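Local structure of proteasome accessory factor B/C (PafBC) (Paenarthrobacter aurescens, 6SJ9) at residues V154-F165 with V177-L185; E519-Y528 with E537-N548. The protein probably regulates transcription in the bacterial DNA damage response, combining winged helix-turn-helix DNA-binding parts with WYL domains. All blocks are in the same frame, centred on the assembly; numbering follows the deposited sequence.

Contact 1 (154-165 with 177-185) and contact 2 (519-528 with 537-548) lie in the two WYL domains of the same chain, their centres 47 Å apart and their nearest atoms about 31 Å apart, so they do not touch. Each joins the two strands of an antiparallel beta hairpin and carries a side-on arginine-glutamate salt bridge across it. Contact 1 adds the helix that leads into the hairpin, whereas contact 2 adds a third strand. V154 of contact 1 also touches helix 378-389 of the PafC-type helix-turn-helix domain, bringing this part of the first WYL domain against a probable DNA-binding region. The potassium site, at L16, T18, I81, K83 and S85, uses residues of neither contact.

Contact 1. Residues V154-F165 with V177-L185; sequences VAAMHGKHPIRF and VREVEPWGL
I163 and F165 form antiparallel hydrogen-bonded pairs with V180 and R178, R164 faces E179 between them in a non-hydrogen-bonded pair, and helix 154-159 crosses strand 177-185 at 98°, the axes 8.4 Å apart. On the R164 and E179 face the guanidinium meets the carboxylate side-on, the planes twisted 70° apart: R164 NE reaches the syn lone pair of E179 OE1 at 3.1 Å, and R164 NH2 lies 2.8 Å from E179 OE2. A water gives hydrogen bonds to both E179 OE2 and I163 O. Replacing R164 by a leucine would probably leave the E179 carboxylate without its charged mate and, though the water would remain, less fixed in its rotation.

The other face is mostly apolar, R178 excepted. A chi1 of 52° lays the F165 ring across the neighbouring strand, with R178 CB over one face and F165 CE2 3.8 Å from V180 CG2. P182 suits its place beneath the helix, compact and without an N-H to satisfy, its CG 3.9 Å from CB of the small A156. M157, a selenomethionine, slides past P182 until its SE is 3.8 Å from W183 O. The chemistry thus divides the hairpin into a partly exposed side with the R164-E179 pair and a buried side of I163, F165, V180 and P182 that also holds the R178 charge, paired with D198.

Contact 2. Residues E519-Y528 with E537-N548; sequences ERDVDPLRLY and EAYCHSKAGVRN
Backbone bonds join D523 with Y539 and R526 with E537, and a classic beta bulge shifts the register between them: E537 O accepts from both L525 N (2.8 Å) and R526 N (3.3 Å). At the far end D521 O likewise takes two donors, H541 N and, from above the carbonyl plane, H541 ND1. A water accepts from D521 N and also bonds to S542 OG.

Among charged groups, R526 holds E537 side-on, with R526 NE 2.9 Å from E537 OE2 and R526 NH2 3.0 Å from E537 OE1, the planes 39° apart. With CG anti to the backbone N (chi1 -178°) and the chain extended beyond it, E537 runs alongside R526 to meet its guanidinium. R526 NH2 has a second acid in E346. R520 finds its main partner in E583, yet its NH2 also donates to C540 SG at 3.3 Å; the polarisable sulfur also accepts from K543 N.

The D523 carboxylate and H541 ring cross at about a right angle, D523 OD2 3.1 Å from H541 CE1, and S565 OG bonds to both D523 OD2 and H541 NE2.

Among neutral groups, Y528 reaches past E537 to the third strand, its OH donating to N548 OD1 at 2.6 Å, ring and amide 75° apart.

Apolar packing is lighter. V522 CB rests 3.9 Å from CB of A538, a methyl small enough to fit beside the branched valine, and L525 CD1 touches V546 CG2.

Strands 517-530, 533-540 and 545-550 form an antiparallel meander within a five-stranded sheet; P524 packs on the preceding helix 489-501, fitting the Sm-like fold of WYL domains.

Contact 1. Residues V154-F165 with V177-L185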
loop_
_atom_site.group_PDB
_atom_site.type_symbol
_atom_site.label_atom_id
_atom_site.label_comp_id
_atom_site.label_asym_id
_atom_site.label_seq_id
_atom_site.Cartn_x
_atom_site.Cartn_y
_atom_site.Cartn_z
ATOM N N VAL A 154 -2.408 5.837 21.243
ATOM C CA VAL A 154 -1.846 7.169 21.009
ATOM C C VAL A 154 -2.592 8.213 21.859
ATOM O O VAL A 154 -1.986 9.153 22.381
ATOM C CB VAL A 154 -1.931 7.537 19.496
ATOM C CG1 VAL A 154 -1.693 8.985 19.263
ATOM C CG2 VAL A 154 -0.873 6.749 18.673
ATOM N N ALA A 155 -3.920 8.103 21.929
ATOM C CA ALA A 155 -4.722 9.040 22.723
ATOM C C ALA A 155 -4.434 8.855 24.208
ATOM O O ALA A 155 -4.242 9.823 24.926
ATOM C CB ALA A 155 -6.248 8.841 22.427
ATOM N N ALA A 156 -4.311 7.608 24.653
ATOM C CA ALA A 156 -3.985 7.346 26.050
ATOM C C ALA A 156 -2.649 7.991 26.433
ATOM O O ALA A 156 -2.519 8.620 27.490
ATOM C CB ALA A 156 -3.956 5.831 26.260
HETATM N N MSE A 157 -1.643 7.845 25.584
HETATM C CA MSE A 157 -0.330 8.406 25.926
HETATM C C MSE A 157 -0.370 9.908 25.889
HETATM O O MSE A 157 0.283 10.544 26.694
HETATM C CB MSE A 157 0.784 7.914 24.943
HETATM C CG MSE A 157 0.865 6.435 24.778
HETATM SE SE MSE A 157 2.562 5.850 23.784
HETATM C CE MSE A 157 1.883 6.266 21.966
ATOM N N HIS A 158 -1.081 10.473 24.898
ATOM C CA HIS A 158 -1.165 11.924 24.808
ATOM C C HIS A 158 -1.861 12.493 26.039
ATOM O O HIS A 158 -1.414 13.502 26.597
ATOM C CB HIS A 158 -1.904 12.384 23.534
ATOM C CG HIS A 158 -1.897 13.876 23.335
ATOM N ND1 HIS A 158 -3.044 14.616 23.073
ATOM C CD2 HIS A 158 -0.878 14.770 23.352
ATOM C CE1 HIS A 158 -2.730 15.900 22.967
ATOM N NE2 HIS A 158 -1.424 16.025 23.145
ATOM N N GLY A 159 -2.926 11.845 26.489
ATOM C CA GLY A 159 -3.619 12.357 27.660
ATOM C C GLY A 159 -3.110 11.788 28.985
ATOM O O GLY A 159 -3.687 12.087 30.038
ATOM N N LYS A 160 -2.053 10.969 28.944
ATOM C CA LYS A 160 -1.488 10.360 30.147
ATOM C C LYS A 160 -2.546 9.569 30.923
ATOM O O LYS A 160 -2.658 9.689 32.144
ATOM C CB LYS A 160 -0.815 11.418 31.045
ATOM C CG LYS A 160 0.360 12.070 30.343
ATOM C CD LYS A 160 1.085 13.028 31.222
ATOM C CE LYS A 160 2.431 13.395 30.577
ATOM N NZ LYS A 160 2.225 14.439 29.522
ATOM N N HIS A 161 -3.331 8.802 30.212
ATOM C CA HIS A 161 -4.328 7.916 30.754
ATOM C C HIS A 161 -3.827 6.471 30.675
ATOM O O HIS A 161 -3.383 6.026 29.601
ATOM C CB HIS A 161 -5.622 8.018 29.954
ATOM C CG HIS A 161 -6.184 9.385 29.918
ATOM N ND1 HIS A 161 -6.337 10.151 31.058
ATOM C CD2 HIS A 161 -6.693 10.112 28.895
ATOM C CE1 HIS A 161 -6.879 11.303 30.724
ATOM N NE2 HIS A 161 -7.132 11.292 29.428
ATOM N N PRO A 162 -3.990 5.711 31.754
ATOM C CA PRO A 162 -3.791 4.259 31.687
ATOM C C PRO A 162 -4.921 3.636 30.857
ATOM O O PRO A 162 -5.942 4.288 30.564
ATOM C CB PRO A 162 -3.813 3.814 33.161
ATOM C CG PRO A 162 -4.569 4.903 33.875
ATOM C CD PRO A 162 -4.553 6.193 33.047
ATOM N N ILE A 163 -4.728 2.375 30.455
ATOM C CA ILE A 163 -5.686 1.664 29.612
ATOM C C ILE A 163 -5.956 0.275 30.190
ATOM O O ILE A 163 -5.236 -0.227 31.058
ATOM C CB ILE A 163 -5.203 1.490 28.139
ATOM C CG1 ILE A 163 -3.935 0.649 28.097
ATOM C CG2 ILE A 163 -4.929 2.841 27.516
ATOM C CD1 ILE A 163 -3.359 0.445 26.662
ATOM N N ARG A 164 -7.018 -0.342 29.681
ATOM C CA ARG A 164 -7.331 -1.736 29.976
ATOM C C ARG A 164 -7.822 -2.422 28.704
ATOM O O ARG A 164 -8.423 -1.796 27.823
ATOM C CB ARG A 164 -8.326 -1.829 31.150
ATOM C CG ARG A 164 -9.693 -2.443 30.910
ATOM C CD ARG A 164 -10.698 -1.886 31.921
ATOM N NE ARG A 164 -10.049 -1.714 33.215
ATOM C CZ ARG A 164 -10.426 -0.836 34.157
ATOM N NH1 ARG A 164 -11.467 -0.010 33.974
ATOM N NH2 ARG A 164 -9.717 -0.748 35.290
ATOM N N PHE A 165 -7.529 -3.713 28.594
ATOM C CA PHE A 165 -7.903 -4.478 27.404
ATOM C C PHE A 165 -7.806 -5.963 27.704
ATOM O O PHE A 165 -7.078 -6.394 28.618
ATOM C CB PHE A 165 -7.038 -4.201 26.168
ATOM C CG PHE A 165 -5.576 -4.332 26.426
ATOM C CD1 PHE A 165 -4.918 -5.555 26.221
ATOM C CD2 PHE A 165 -4.857 -3.251 26.947
ATOM C CE1 PHE A 165 -3.547 -5.660 26.514
ATOM C CE2 PHE A 165 -3.503 -3.358 27.211
ATOM C CZ PHE A 165 -2.848 -4.552 27.029
ATOM N N VAL A 177 -7.964 -9.591 31.409
ATOM C CA VAL A 177 -7.990 -8.140 31.289
ATOM C C VAL A 177 -6.722 -7.601 31.927
ATOM O O VAL A 177 -6.437 -7.874 33.096
ATOM C CB VAL A 177 -9.242 -7.558 31.969
ATOM C CG1 VAL A 177 -9.232 -6.029 31.930
ATOM C CG2 VAL A 177 -10.501 -8.087 31.289
ATOM N N ARG A 178 -5.967 -6.812 31.169
ATOM C CA ARG A 178 -4.708 -6.259 31.643
ATOM C C ARG A 178 -4.880 -4.761 31.871
ATOM O O ARG A 178 -5.601 -4.090 31.118
ATOM C CB ARG A 178 -3.615 -6.505 30.616
ATOM C CG ARG A 178 -3.527 -7.978 30.122
ATOM C CD ARG A 178 -3.183 -8.910 31.279
ATOM N NE ARG A 178 -1.785 -8.746 31.695
ATOM C CZ ARG A 178 -0.775 -9.473 31.167
ATOM N NH1 ARG A 178 0.503 -9.307 31.551
ATOM N NH2 ARG A 178 -1.056 -10.385 30.245
ATOM N N GLU A 179 -4.203 -4.245 32.903
ATOM C CA GLU A 179 -4.247 -2.833 33.266
ATOM C C GLU A 179 -2.863 -2.298 33.005
ATOM O O GLU A 179 -1.901 -2.712 33.673
ATOM C CB GLU A 179 -4.589 -2.623 34.741
ATOM C CG GLU A 179 -5.780 -3.426 35.267
ATOM C CD GLU A 179 -7.104 -2.829 34.836
ATOM O OE1 GLU A 179 -8.089 -3.576 34.809
ATOM O OE2 GLU A 179 -7.153 -1.614 34.509
ATOM N N VAL A 180 -2.762 -1.404 32.028
ATOM C CA VAL A 180 -1.472 -1.028 31.494
ATOM C C VAL A 180 -1.343 0.489 31.455
ATOM O O VAL A 180 -2.259 1.188 31.024
ATOM C CB VAL A 180 -1.297 -1.665 30.092
ATOM C CG1 VAL A 180 -0.063 -1.189 29.428
ATOM C CG2 VAL A 180 -1.251 -3.182 30.216
ATOM N N GLU A 181 -0.155 0.974 31.774
ATOM C CA GLU A 181 0.237 2.335 31.479
ATOM C C GLU A 181 1.088 2.322 30.208
ATOM O O GLU A 181 2.230 1.803 30.236
ATOM C CB GLU A 181 1.013 2.909 32.672
ATOM C CG GLU A 181 0.146 2.941 33.959
ATOM C CD GLU A 181 0.920 3.276 35.232
ATOM O OE1 GLU A 181 2.139 3.567 35.148
ATOM O OE2 GLU A 181 0.314 3.249 36.317
ATOM N N PRO A 182 0.598 2.853 29.084
ATOM C CA PRO A 182 1.287 2.622 27.785
ATOM C C PRO A 182 2.518 3.500 27.634
ATOM O O PRO A 182 2.457 4.712 27.843
ATOM C CB PRO A 182 0.229 2.984 26.748
ATOM C CG PRO A 182 -0.689 4.036 27.533
ATOM C CD PRO A 182 -0.738 3.483 28.923
ATOM N N TRP A 183 3.660 2.868 27.334
ATOM C CA TRP A 183 4.915 3.588 27.088
ATOM C C TRP A 183 5.229 3.743 25.616
ATOM O O TRP A 183 5.855 4.737 25.210
ATOM C CB TRP A 183 6.096 2.891 27.726
ATOM C CG TRP A 183 6.024 2.761 29.203
ATOM C CD1 TRP A 183 5.084 3.275 30.043
ATOM C CD2 TRP A 183 6.955 2.041 30.030
ATOM N NE1 TRP A 183 5.393 2.936 31.362
ATOM C CE2 TRP A 183 6.524 2.156 31.361
ATOM C CE3 TRP A 183 8.104 1.300 29.761
ATOM C CZ2 TRP A 183 7.221 1.573 32.432
ATOM C CZ3 TRP A 183 8.783 0.713 30.831
ATOM C CH2 TRP A 183 8.339 0.867 32.144
ATOM N N GLY A 184 4.825 2.784 24.805
ATOM C CA GLY A 184 5.145 2.888 23.402
ATOM C C GLY A 184 4.501 1.800 22.580
ATOM O O GLY A 184 4.063 0.768 23.096
ATOM N N LEU A 185 4.383 2.098 21.301
ATOM C CA LEU A 185 4.035 1.154 20.270
ATOM C C LEU A 185 5.268 0.863 19.421
ATOM O O LEU A 185 6.128 1.730 19.218
ATOM C CB LEU A 185 2.930 1.705 19.393
ATOM C CG LEU A 185 1.553 1.844 20.044
ATOM C CD1 LEU A 185 0.767 2.804 19.233
ATOM C CD2 LEU A 185 0.860 0.474 20.048
HETATM O O HOH W 1 -5.298 0.323 33.863
#

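Contact 2. Residues E519-Y528 with E537-N548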
loop_
_atom_site.group_PDB
_atom_site.type_symbol
_atom_site.label_atom_id
_atom_site.label_comp_id
_atom_site.label_asym_id
_atom_site.label_seq_id
_atom_site.Cartn_x
_atom_site.Cartn_y
_atom_site.Cartn_z
ATOM N N GLU A 519 -22.104 10.554 -21.208
ATOM C CA GLU A 519 -21.707 11.693 -22.017
ATOM C C GLU A 519 -21.443 12.868 -21.092
ATOM O O GLU A 519 -22.280 13.187 -20.244
ATOM C CB GLU A 519 -22.807 12.028 -23.044
ATOM C CG GLU A 519 -22.319 12.838 -24.251
ATOM C CD GLU A 519 -23.432 13.260 -25.281
ATOM O OE1 GLU A 519 -24.612 13.569 -24.893
ATOM O OE2 GLU A 519 -23.108 13.224 -26.500
ATOM N N ARG A 520 -20.297 13.523 -21.266
ATOM C CA ARG A 520 -19.921 14.558 -20.330
ATOM C C ARG A 520 -18.858 15.456 -20.934
ATOM O O ARG A 520 -18.042 15.006 -21.740
ATOM C CB ARG A 520 -19.373 13.958 -19.046
ATOM C CG ARG A 520 -18.268 12.946 -19.379
ATOM C CD ARG A 520 -17.808 12.364 -18.093
ATOM N NE ARG A 520 -18.318 11.066 -17.870
ATOM C CZ ARG A 520 -18.237 10.422 -16.709
ATOM N NH1 ARG A 520 -18.666 9.188 -16.669
ATOM N NH2 ARG A 520 -17.755 10.987 -15.609
ATOM N N ASP A 521 -18.876 16.723 -20.506
ATOM C CA ASP A 521 -17.847 17.708 -20.824
ATOM C C ASP A 521 -16.724 17.584 -19.810
ATOM O O ASP A 521 -16.992 17.520 -18.609
ATOM C CB ASP A 521 -18.431 19.135 -20.774
ATOM C CG ASP A 521 -19.419 19.393 -21.941
ATOM O OD1 ASP A 521 -19.202 18.907 -23.084
ATOM O OD2 ASP A 521 -20.412 20.046 -21.686
ATOM N N VAL A 522 -15.478 17.509 -20.283
ATOM C CA VAL A 522 -14.315 17.411 -19.402
ATOM C C VAL A 522 -13.226 18.400 -19.815
ATOM O O VAL A 522 -13.047 18.706 -20.998
ATOM C CB VAL A 522 -13.730 15.980 -19.359
ATOM C CG1 VAL A 522 -14.800 15.044 -19.098
ATOM C CG2 VAL A 522 -13.080 15.593 -20.694
ATOM N N ASP A 523 -12.486 18.883 -18.811
ATOM C CA ASP A 523 -11.266 19.644 -19.015
ATOM C C ASP A 523 -10.139 18.641 -18.915
ATOM O O ASP A 523 -9.801 18.214 -17.803
ATOM C CB ASP A 523 -11.085 20.746 -17.959
ATOM C CG ASP A 523 -12.240 21.754 -17.931
ATOM O OD1 ASP A 523 -12.780 22.134 -19.006
ATOM O OD2 ASP A 523 -12.545 22.241 -16.818
ATOM N N PRO A 524 -9.542 18.217 -20.020
ATOM C CA PRO A 524 -8.401 17.287 -19.938
ATOM C C PRO A 524 -7.215 17.948 -19.253
ATOM O O PRO A 524 -6.871 19.092 -19.534
ATOM C CB PRO A 524 -8.088 16.959 -21.400
ATOM C CG PRO A 524 -8.609 18.123 -22.154
ATOM C CD PRO A 524 -9.864 18.592 -21.414
ATOM N N LEU A 525 -6.569 17.195 -18.370
ATOM C CA LEU A 525 -5.443 17.711 -17.594
ATOM C C LEU A 525 -4.123 17.004 -17.873
ATOM O O LEU A 525 -3.134 17.679 -18.174
ATOM C CB LEU A 525 -5.768 17.583 -16.089
ATOM C CG LEU A 525 -7.030 18.366 -15.645
ATOM C CD1 LEU A 525 -7.365 18.192 -14.178
ATOM C CD2 LEU A 525 -6.891 19.895 -15.924
ATOM N N ARG A 526 -4.080 15.673 -17.754
ATOM C CA ARG A 526 -2.852 14.892 -17.887
ATOM C C ARG A 526 -3.156 13.558 -18.528
ATOM O O ARG A 526 -4.140 12.905 -18.183
ATOM C CB ARG A 526 -2.206 14.610 -16.519
ATOM C CG ARG A 526 -1.454 15.807 -15.996
ATOM C CD ARG A 526 -0.701 15.427 -14.722
ATOM N NE ARG A 526 -1.665 15.266 -13.618
ATOM C CZ ARG A 526 -1.285 15.087 -12.362
ATOM N NH1 ARG A 526 0.036 15.040 -12.069
ATOM N NH2 ARG A 526 -2.198 14.984 -11.422
ATOM N N LEU A 527 -2.274 13.145 -19.396
ATOM C CA LEU A 527 -2.275 11.833 -20.008
ATOM C C LEU A 527 -1.064 11.066 -19.469
ATOM O O LEU A 527 0.053 11.583 -19.507
ATOM C CB LEU A 527 -2.212 12.032 -21.510
ATOM C CG LEU A 527 -2.486 10.997 -22.559
ATOM C CD1 LEU A 527 -3.793 10.314 -22.309
ATOM C CD2 LEU A 527 -2.465 11.789 -23.884
ATOM N N TYR A 528 -1.288 9.895 -18.885
ATOM C CA TYR A 528 -0.211 9.150 -18.217
ATOM C C TYR A 528 -0.514 7.664 -18.337
ATOM O O TYR A 528 -1.675 7.272 -18.527
ATOM C CB TYR A 528 -0.053 9.575 -16.734
ATOM C CG TYR A 528 -1.308 9.304 -15.945
ATOM C CD1 TYR A 528 -2.396 10.171 -16.033
ATOM C CD2 TYR A 528 -1.433 8.183 -15.143
ATOM C CE1 TYR A 528 -3.580 9.903 -15.312
ATOM C CE2 TYR A 528 -2.564 7.917 -14.439
ATOM C CZ TYR A 528 -3.658 8.785 -14.519
ATOM O OH TYR A 528 -4.809 8.489 -13.791
ATOM N N GLU A 537 -6.346 12.085 -16.729
ATOM C CA GLU A 537 -6.959 12.847 -15.662
ATOM C C GLU A 537 -7.685 14.058 -16.262
ATOM O O GLU A 537 -7.165 14.731 -17.169
ATOM C CB GLU A 537 -5.879 13.331 -14.696
ATOM C CG GLU A 537 -6.434 14.087 -13.549
ATOM C CD GLU A 537 -5.317 14.876 -12.816
ATOM O OE1 GLU A 537 -5.213 14.731 -11.579
ATOM O OE2 GLU A 537 -4.524 15.615 -13.479
ATOM N N ALA A 538 -8.910 14.295 -15.807
ATOM C CA ALA A 538 -9.721 15.357 -16.379
ATOM C C ALA A 538 -10.695 15.872 -15.327
ATOM O O ALA A 538 -11.201 15.115 -14.497
ATOM C CB ALA A 538 -10.497 14.851 -17.593
ATOM N N TYR A 539 -10.974 17.164 -15.378
ATOM C CA TYR A 539 -12.048 17.708 -14.556
ATOM C C TYR A 539 -13.362 17.385 -15.262
ATOM O O TYR A 539 -13.573 17.814 -16.394
ATOM C CB TYR A 539 -11.879 19.229 -14.320
ATOM C CG TYR A 539 -12.952 19.714 -13.331
ATOM C CD1 TYR A 539 -14.192 20.126 -13.773
ATOM C CD2 TYR A 539 -12.725 19.695 -11.953
ATOM C CE1 TYR A 539 -15.200 20.537 -12.873
ATOM C CE2 TYR A 539 -13.718 20.112 -11.042
ATOM C CZ TYR A 539 -14.955 20.531 -11.519
ATOM O OH TYR A 539 -15.941 20.932 -10.652
ATOM N N CYS A 540 -14.214 16.587 -14.623
ATOM C CA CYS A 540 -15.462 16.157 -15.221
ATOM C C CYS A 540 -16.581 17.103 -14.799
ATOM O O CYS A 540 -16.816 17.285 -13.602
ATOM C CB CYS A 540 -15.801 14.727 -14.830
ATOM S SG CYS A 540 -17.484 14.235 -15.412
ATOM N N HIS A 541 -17.202 17.792 -15.764
ATOM C CA HIS A 541 -18.287 18.691 -15.390
ATOM C C HIS A 541 -19.552 17.955 -14.988
ATOM O O HIS A 541 -20.405 18.571 -14.371
ATOM C CB HIS A 541 -18.575 19.723 -16.495
ATOM C CG HIS A 541 -17.470 20.703 -16.596
ATOM N ND1 HIS A 541 -16.388 20.512 -17.432
ATOM C CD2 HIS A 541 -17.154 21.751 -15.799
ATOM C CE1 HIS A 541 -15.507 21.477 -17.228
ATOM N NE2 HIS A 541 -15.943 22.233 -16.232
ATOM N N SER A 542 -19.715 16.674 -15.327
ATOM C CA SER A 542 -20.853 15.940 -14.771
ATOM C C SER A 542 -20.674 15.535 -13.313
ATOM O O SER A 542 -21.652 15.526 -12.581
ATOM C CB SER A 542 -21.165 14.712 -15.612
ATOM O OG SER A 542 -21.594 15.173 -16.876
ATOM N N LYS A 543 -19.486 15.142 -12.869
ATOM C CA LYS A 543 -19.296 14.836 -11.453
ATOM C C LYS A 543 -18.885 16.067 -10.662
ATOM O O LYS A 543 -18.781 16.000 -9.438
ATOM C CB LYS A 543 -18.228 13.738 -11.273
ATOM C CG LYS A 543 -18.489 12.470 -12.022
ATOM C CD LYS A 543 -19.880 11.872 -11.639
ATOM C CE LYS A 543 -19.874 10.358 -11.775
ATOM N NZ LYS A 543 -21.200 9.912 -12.306
ATOM N N ALA A 544 -18.598 17.170 -11.346
ATOM C CA ALA A 544 -18.043 18.360 -10.732
ATOM C C ALA A 544 -16.827 18.004 -9.882
ATOM O O ALA A 544 -16.733 18.352 -8.707
ATOM C CB ALA A 544 -19.127 19.118 -9.919
ATOM N N GLY A 545 -15.902 17.243 -10.490
ATOM C CA GLY A 545 -14.649 16.914 -9.836
ATOM C C GLY A 545 -13.693 16.230 -10.798
ATOM O O GLY A 545 -14.073 15.757 -11.884
ATOM N N VAL A 546 -12.462 16.082 -10.327
ATOM C CA VAL A 546 -11.419 15.476 -11.141
ATOM C C VAL A 546 -11.660 13.979 -11.121
ATOM O O VAL A 546 -11.955 13.407 -10.070
ATOM C CB VAL A 546 -10.021 15.847 -10.606
ATOM C CG1 VAL A 546 -8.966 15.104 -11.382
ATOM C CG2 VAL A 546 -9.756 17.395 -10.743
ATOM N N ARG A 547 -11.650 13.360 -12.295
ATOM C CA ARG A 547 -11.707 11.917 -12.403
ATOM C C ARG A 547 -10.561 11.455 -13.280
ATOM O O ARG A 547 -9.960 12.253 -14.009
ATOM C CB ARG A 547 -13.040 11.446 -13.008
ATOM C CG ARG A 547 -14.277 11.846 -12.186
ATOM C CD ARG A 547 -14.385 10.928 -10.981
ATOM N NE ARG A 547 -15.565 11.148 -10.143
ATOM C CZ ARG A 547 -15.745 12.171 -9.307
ATOM N NH1 ARG A 547 -14.835 13.141 -9.171
ATOM N NH2 ARG A 547 -16.864 12.230 -8.598
ATOM N N ASN A 548 -10.287 10.144 -13.231
ATOM C CA ASN A 548 -9.248 9.518 -14.034
ATOM C C ASN A 548 -9.905 8.445 -14.851
ATOM O O ASN A 548 -10.465 7.507 -14.288
ATOM C CB ASN A 548 -8.123 8.939 -13.146
ATOM C CG ASN A 548 -7.319 10.034 -12.549
ATOM O OD1 ASN A 548 -6.331 10.447 -13.144
ATOM N ND2 ASN A 548 -7.783 10.610 -11.449
HETATM O O HOH W 2 -20.955 17.256 -18.320
#